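Local atomic coordinates of ferredoxin (Nitrosospira multiformis, PDB entry 3LMF), a protein that is of unknown function but, as a cysteine-rich four-helix bundle of the Csp family, probably binds and stores copper ions. Residues N10-A13 with C14-C18; C25-M28 with A29-C33; C104-H107 with C108-A112. All coordinates share one frame; numbering follows the deposited sequence.

Interaction 1 (N10-A13 with C14-C18); sequences NLQA and CIDAC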
loop_
_atom_site.group_PDB
_atom_site.type_symbol
_atom_site.label_atom_id
_atom_site.label_comp_id
_atom_site.label_asym_id
_atom_site.label_seq_id
_atom_site.Cartn_x
_atom_site.Cartn_y
_atom_site.Cartn_z
ATOM N N ASN A 10 9.034 -20.260 11.637
ATOM C CA ASN A 10 8.669 -20.239 10.227
ATOM C C ASN A 10 7.965 -18.946 9.835
ATOM O O ASN A 10 8.243 -18.366 8.785
ATOM C CB ASN A 10 7.760 -21.426 9.898
ATOM C CG ASN A 10 8.370 -22.754 10.300
ATOM O OD1 ASN A 10 9.550 -23.004 10.057
ATOM N ND2 ASN A 10 7.565 -23.618 10.909
ATOM N N LEU A 11 7.052 -18.500 10.689
ATOM C CA LEU A 11 6.292 -17.281 10.441
ATOM C C LEU A 11 7.231 -16.085 10.325
ATOM O O LEU A 11 7.144 -15.305 9.382
ATOM C CB LEU A 11 5.294 -17.057 11.582
ATOM C CG LEU A 11 3.977 -16.341 11.265
ATOM C CD1 LEU A 11 3.059 -16.411 12.480
ATOM C CD2 LEU A 11 4.239 -14.907 10.874
ATOM N N GLN A 12 8.138 -15.959 11.287
ATOM C CA GLN A 12 9.085 -14.858 11.303
ATOM C C GLN A 12 10.062 -14.955 10.138
ATOM O O GLN A 12 10.518 -13.941 9.610
ATOM C CB GLN A 12 9.850 -14.847 12.627
ATOM C CG GLN A 12 10.339 -13.474 13.038
ATOM C CD GLN A 12 9.206 -12.466 13.119
ATOM O OE1 GLN A 12 8.190 -12.708 13.773
ATOM N NE2 GLN A 12 9.375 -11.329 12.452
ATOM N N ALA A 13 10.381 -16.179 9.736
ATOM C CA ALA A 13 11.301 -16.384 8.628
ATOM C C ALA A 13 10.658 -15.946 7.316
ATOM O O ALA A 13 11.320 -15.372 6.460
ATOM C CB ALA A 13 11.711 -17.857 8.545
ATOM N N CYS A 14 9.368 -16.219 7.153
ATOM C CA CYS A 14 8.701 -15.830 5.919
ATOM C C CYS A 14 8.429 -14.332 5.904
ATOM O O CYS A 14 8.391 -13.711 4.839
ATOM C CB CYS A 14 7.390 -16.592 5.736
ATOM S SG CYS A 14 6.584 -16.271 4.148
ATOM N N ILE A 15 8.230 -13.755 7.083
ATOM C CA ILE A 15 7.987 -12.323 7.188
ATOM C C ILE A 15 9.226 -11.556 6.740
ATOM O O ILE A 15 9.135 -10.639 5.918
ATOM C CB ILE A 15 7.612 -11.925 8.634
ATOM C CG1 ILE A 15 6.124 -12.200 8.860
ATOM C CG2 ILE A 15 7.945 -10.460 8.897
ATOM C CD1 ILE A 15 5.660 -11.934 10.273
ATOM N N ASP A 16 10.386 -11.942 7.259
ATOM C CA ASP A 16 11.628 -11.275 6.889
ATOM C C ASP A 16 11.970 -11.481 5.418
ATOM O O ASP A 16 12.527 -10.591 4.775
ATOM C CB ASP A 16 12.784 -11.765 7.767
ATOM C CG ASP A 16 12.607 -11.381 9.226
ATOM O OD1 ASP A 16 11.963 -10.340 9.491
ATOM O OD2 ASP A 16 13.120 -12.108 10.105
ATOM N N ALA A 17 11.626 -12.652 4.889
ATOM C CA ALA A 17 11.893 -12.968 3.493
ATOM C C ALA A 17 11.038 -12.088 2.578
ATOM O O ALA A 17 11.540 -11.513 1.613
ATOM C CB ALA A 17 11.609 -14.443 3.229
ATOM N N CYS A 18 9.745 -11.992 2.876
ATOM C CA CYS A 18 8.856 -11.156 2.081
ATOM C C CYS A 18 9.287 -9.691 2.188
ATOM O O CYS A 18 9.314 -8.974 1.188
ATOM C CB CYS A 18 7.405 -11.290 2.554
ATOM S SG CYS A 18 6.580 -12.796 2.005
#
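Leu11 and Ile15 meet one turn apart on helix 8-36, the first helix of a four-helix bundle. The backbone here is regular alpha helix: Cys14 N donates to Asn10 O at 2.9 Å, Ile15 N to Leu11 O, Asp16 N to Gln12 O and Ala17 N to Ala13 O. The bond into Gln12 O is the straightest of the four, with 167° at the hydrogen.

The apolar contact is made by branch ends. CD2 of Leu11 presses on CD1 of Ile15 at 3.3 Å, tighter than two methyl groups usually sit. Ile15 reaches it because CG1 stands beside its own backbone N (chi1 -82°), which also lays CG1 3.3 Å from Leu11 O. Its other branch, CG2, comes within 3.9 Å of Gln12 NE2. Met63 of helix 43-64 packs on both Leu11 and Ile15, while Cys14 and Cys18 touch helix 95-112.

Among the polar ends, the Gln12 amide and Asp16 carboxylate planes are turned 57° apart, and NE2 of Gln12 remains 4.1 Å from OD1 of Asp16. That oxygen instead forms a salt bridge with Arg23 of the second subunit, which also packs on Gln12 and Ile15. The other carboxylate oxygen, Asp16 OD2, lies 3.2 Å from Gln12 O, two acceptors with no bond between them.

Interaction 2 (C25-M28 with A29-C33); sequences CLRM and AMNHC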
loop_
_atom_site.group_PDB
_atom_site.type_symbol
_atom_site.label_atom_id
_atom_site.label_comp_id
_atom_site.label_asym_id
_atom_site.label_seq_id
_atom_site.Cartn_x
_atom_site.Cartn_y
_atom_site.Cartn_z
ATOM N N CYS A 25 12.960 -5.756 -4.672
ATOM C CA CYS A 25 12.306 -5.573 -5.954
ATOM C C CYS A 25 11.971 -4.111 -6.242
ATOM O O CYS A 25 12.233 -3.627 -7.344
ATOM C CB CYS A 25 11.063 -6.463 -6.047
ATOM S SG CYS A 25 11.510 -8.248 -6.155
ATOM N N LEU A 26 11.422 -3.404 -5.257
ATOM C CA LEU A 26 11.071 -1.993 -5.441
ATOM C C LEU A 26 12.322 -1.154 -5.722
ATOM O O LEU A 26 12.351 -0.358 -6.663
ATOM C CB LEU A 26 10.378 -1.435 -4.188
ATOM C CG LEU A 26 9.222 -0.443 -4.366
ATOM C CD1 LEU A 26 9.068 0.385 -3.081
ATOM C CD2 LEU A 26 9.470 0.477 -5.550
ATOM N N ARG A 27 13.347 -1.339 -4.897
ATOM C CA ARG A 27 14.588 -0.590 -5.038
ATOM C C ARG A 27 15.256 -0.769 -6.393
ATOM O O ARG A 27 15.562 0.204 -7.087
ATOM C CB ARG A 27 15.571 -0.983 -3.929
ATOM C CG ARG A 27 16.953 -0.346 -4.067
ATOM C CD ARG A 27 17.802 -0.591 -2.824
ATOM N NE ARG A 27 18.044 -2.012 -2.566
ATOM C CZ ARG A 27 18.870 -2.778 -3.274
ATOM N NH1 ARG A 27 19.544 -2.266 -4.297
ATOM N NH2 ARG A 27 19.029 -4.056 -2.954
HETATM N N MSE A 28 15.471 -2.015 -6.780
HETATM C CA MSE A 28 16.131 -2.291 -8.045
HETATM C C MSE A 28 15.341 -1.833 -9.263
HETATM O O MSE A 28 15.915 -1.305 -10.220
HETATM C CB MSE A 28 16.458 -3.775 -8.130
HETATM C CG MSE A 28 17.252 -4.222 -6.926
HETATM SE SE MSE A 28 18.520 -5.581 -7.334
HETATM C CE MSE A 28 19.962 -4.426 -7.927
ATOM N N ALA A 29 14.028 -2.021 -9.224
ATOM C CA ALA A 29 13.185 -1.605 -10.334
ATOM C C ALA A 29 13.207 -0.086 -10.511
ATOM O O ALA A 29 13.394 0.414 -11.619
ATOM C CB ALA A 29 11.760 -2.071 -10.102
HETATM N N MSE A 30 13.029 0.639 -9.409
HETATM C CA MSE A 30 12.995 2.098 -9.429
HETATM C C MSE A 30 14.367 2.768 -9.526
HETATM O O MSE A 30 14.463 3.980 -9.731
HETATM C CB MSE A 30 12.253 2.607 -8.191
HETATM C CG MSE A 30 10.768 2.237 -8.164
HETATM SE SE MSE A 30 9.731 3.042 -9.607
HETATM C CE MSE A 30 9.792 1.589 -10.891
ATOM N N ASN A 31 15.429 1.985 -9.378
ATOM C CA ASN A 31 16.775 2.530 -9.473
ATOM C C ASN A 31 17.583 1.855 -10.577
ATOM O O ASN A 31 17.604 2.333 -11.707
ATOM C CB ASN A 31 17.484 2.403 -8.122
ATOM C CG ASN A 31 16.863 3.293 -7.062
ATOM O OD1 ASN A 31 17.016 4.509 -7.102
ATOM N ND2 ASN A 31 16.137 2.695 -6.124
ATOM N N HIS A 32 18.231 0.741 -10.253
ATOM C CA HIS A 32 19.053 0.007 -11.215
ATOM C C HIS A 32 18.410 -0.146 -12.600
ATOM O O HIS A 32 18.953 0.329 -13.599
ATOM C CB HIS A 32 19.394 -1.380 -10.661
ATOM C CG HIS A 32 20.355 -2.156 -11.511
ATOM N ND1 HIS A 32 20.482 -3.525 -11.425
ATOM C CD2 HIS A 32 21.238 -1.754 -12.456
ATOM C CE1 HIS A 32 21.402 -3.934 -12.283
ATOM N NE2 HIS A 32 21.876 -2.880 -12.919
ATOM N N CYS A 33 17.258 -0.805 -12.657
ATOM C CA CYS A 33 16.578 -1.030 -13.922
ATOM C C CYS A 33 16.203 0.236 -14.687
ATOM O O CYS A 33 16.397 0.306 -15.899
ATOM C CB CYS A 33 15.341 -1.909 -13.708
ATOM S SG CYS A 33 15.743 -3.606 -13.188
#
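Met28, a selenomethionine, lies alongside His32 and points the same way, its CE methyl 3.6 Å from ring atom ND1 of His32 in an oblique approach. The contact spans a pi-type turn in helix 8-36. Up to Met30 the helix is regular, with Ala29 N bonded to Cys25 O and Met30 N to Leu26 O; then the pattern slips by one residue. Cys33 N donates to Met28 O at 2.8 Å, an i+5 bond, whereas His32 N, though near the same oxygen, is badly angled for it. Asn31 N adds a weak bond to Met28 O.

The Asn31 side chain works where the spiral widens. Its CG stands beside the backbone N (chi1 -68°), bringing ND2 back to Arg27 O at 2.7 Å. The donor arrives well off the carbonyl direction, with a C=O...N angle of 125°. ND2 also bonds Leu64 O of the second subunit, so one amide nitrogen serves two carbonyls. Cut back to an alanine, the position would probably leave both Arg27 O and Leu64 O of the second subunit without this donor, weakening the tie across the interface.

Arg27 NH2 forms a salt bridge with Glu96 of helix 95-112. His32 ND1, buried by this contact, has no polar partner in the model; the ring also meets that of His40, and the side chain touches Met94. On another side of the helix, Met30, also selenomethionine, packs on Met50 of its own chain and Met50 of the third subunit, while its CG is pressed to 3.4 Å from Leu26 CD2.

Interaction 3 (C104-H107 with C108-A112); sequences CAEH and CRKMA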
loop_
_atom_site.group_PDB
_atom_site.type_symbol
_atom_site.label_atom_id
_atom_site.label_comp_id
_atom_site.label_asym_id
_atom_site.label_seq_id
_atom_site.Cartn_x
_atom_site.Cartn_y
_atom_site.Cartn_z
ATOM N N CYS A 104 12.198 -16.023 -0.972
ATOM C CA CYS A 104 10.855 -15.640 -0.585
ATOM C C CYS A 104 9.829 -16.650 -1.081
ATOM O O CYS A 104 8.929 -17.034 -0.349
ATOM C CB CYS A 104 10.544 -14.237 -1.119
ATOM S SG CYS A 104 8.907 -13.606 -0.682
ATOM N N ALA A 105 9.975 -17.082 -2.330
ATOM C CA ALA A 105 9.053 -18.052 -2.932
ATOM C C ALA A 105 9.017 -19.364 -2.141
ATOM O O ALA A 105 7.962 -19.983 -1.989
ATOM C CB ALA A 105 9.450 -18.333 -4.378
ATOM N N GLU A 106 10.178 -19.777 -1.647
ATOM C CA GLU A 106 10.295 -20.999 -0.863
ATOM C C GLU A 106 9.577 -20.851 0.479
ATOM O O GLU A 106 8.817 -21.735 0.880
ATOM C CB GLU A 106 11.776 -21.345 -0.640
ATOM C CG GLU A 106 12.002 -22.494 0.335
ATOM C CD GLU A 106 13.473 -22.846 0.528
ATOM O OE1 GLU A 106 13.764 -23.629 1.460
ATOM O OE2 GLU A 106 14.334 -22.360 -0.246
ATOM N N HIS A 107 9.816 -19.746 1.180
ATOM C CA HIS A 107 9.141 -19.542 2.463
ATOM C C HIS A 107 7.641 -19.396 2.269
ATOM O O HIS A 107 6.860 -19.908 3.061
ATOM C CB HIS A 107 9.668 -18.301 3.189
ATOM C CG HIS A 107 11.037 -18.473 3.756
ATOM N ND1 HIS A 107 12.171 -18.051 3.099
ATOM C CD2 HIS A 107 11.458 -19.059 4.901
ATOM C CE1 HIS A 107 13.234 -18.366 3.816
ATOM N NE2 HIS A 107 12.830 -18.979 4.914
ATOM N N CYS A 108 7.241 -18.696 1.215
ATOM C CA CYS A 108 5.830 -18.508 0.957
ATOM C C CYS A 108 5.162 -19.846 0.662
ATOM O O CYS A 108 4.028 -20.075 1.086
ATOM C CB CYS A 108 5.623 -17.516 -0.188
ATOM S SG CYS A 108 5.872 -15.780 0.330
ATOM N N ARG A 109 5.856 -20.729 -0.054
ATOM C CA ARG A 109 5.294 -22.041 -0.349
ATOM C C ARG A 109 5.081 -22.803 0.956
ATOM O O ARG A 109 4.091 -23.517 1.112
ATOM C CB ARG A 109 6.203 -22.840 -1.298
ATOM C CG ARG A 109 5.799 -22.718 -2.765
ATOM C CD ARG A 109 6.553 -23.692 -3.658
ATOM N NE ARG A 109 7.993 -23.417 -3.676
ATOM C CZ ARG A 109 8.562 -22.445 -4.382
ATOM N NH1 ARG A 109 9.874 -22.273 -4.325
ATOM N NH2 ARG A 109 7.823 -21.661 -5.157
ATOM N N LYS A 110 6.000 -22.637 1.901
ATOM C CA LYS A 110 5.871 -23.303 3.195
ATOM C C LYS A 110 4.646 -22.765 3.936
ATOM O O LYS A 110 3.929 -23.524 4.578
ATOM C CB LYS A 110 7.119 -23.085 4.048
ATOM C CG LYS A 110 8.385 -23.624 3.419
ATOM C CD LYS A 110 9.591 -23.407 4.317
ATOM C CE LYS A 110 10.868 -23.800 3.592
ATOM N NZ LYS A 110 10.781 -25.195 3.078
HETATM N N MSE A 111 4.403 -21.458 3.844
HETATM C CA MSE A 111 3.245 -20.880 4.512
HETATM C C MSE A 111 1.964 -21.361 3.849
HETATM O O MSE A 111 0.995 -21.690 4.525
HETATM C CB MSE A 111 3.299 -19.348 4.483
HETATM C CG MSE A 111 4.319 -18.731 5.436
HETATM SE SE MSE A 111 3.943 -19.046 7.179
HETATM C CE MSE A 111 2.296 -18.396 7.270
ATOM N N ALA A 112 1.965 -21.413 2.524
ATOM C CA ALA A 112 0.788 -21.858 1.793
ATOM C C ALA A 112 0.451 -23.315 2.104
ATOM O O ALA A 112 -0.717 -23.694 2.130
ATOM C CB ALA A 112 1.008 -21.685 0.290
#
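With chi1 at -179°, Cys104 holds SG anti to its own backbone N, while Cys108 carries SG beside its nitrogen (chi1 -77°); the two sulfurs thus come within 3.9 Å of each other, SG to SG, in contact but not bonded. Cys108 SG also lies 3.4 Å from Cys104 O, the carbonyl that accepts Cys108 N at 2.8 Å. Arg109 folds back at chi3 and spreads its guanidinium over the preceding turn, with Ala105 O 3.5 Å above the plane, over its centre. That oxygen already accepts Arg109 N, and the group's NH2 is paired with Asp82 of helix 70-90.

Glu106 and Lys110 run side by side in the same direction, joined by a long salt bridge of 3.7 Å from OE1 of Glu106 to NZ of Lys110. His107 uses ND1 on Gln103 O and packs against Ala17 of helix 8-36. The cysteines point inward, touching Cys18, with Cys56 and Cys81 also against Cys104. Such a Cys-x-x-x-Cys pair, its thiols one turn apart and facing the core of a four-helix bundle, is characteristic of the Csp copper-storage fold.

Overall arrangement
Interactions 1 and 2 come in series on helix 8-36, with centres about 22 Å apart on opposite sides of the chain's centre; interaction 3 follows much later, on the last helix, 95-112. That helix brings interaction 3 back to the end of the bundle held by interaction 1, about 9 Å between centres, and there the two touch: Cys18 SG lies 3.5 Å from Cys108 SG and 3.6 Å from Cys104 SG. The centre of interaction 2 lies about 23 Å from that of interaction 3, at the other end. Interactions 1 and 2 both reach the second subunit, so helix 8-36 serves the tetramer as well as the cysteine-lined core, which would suit metal storage.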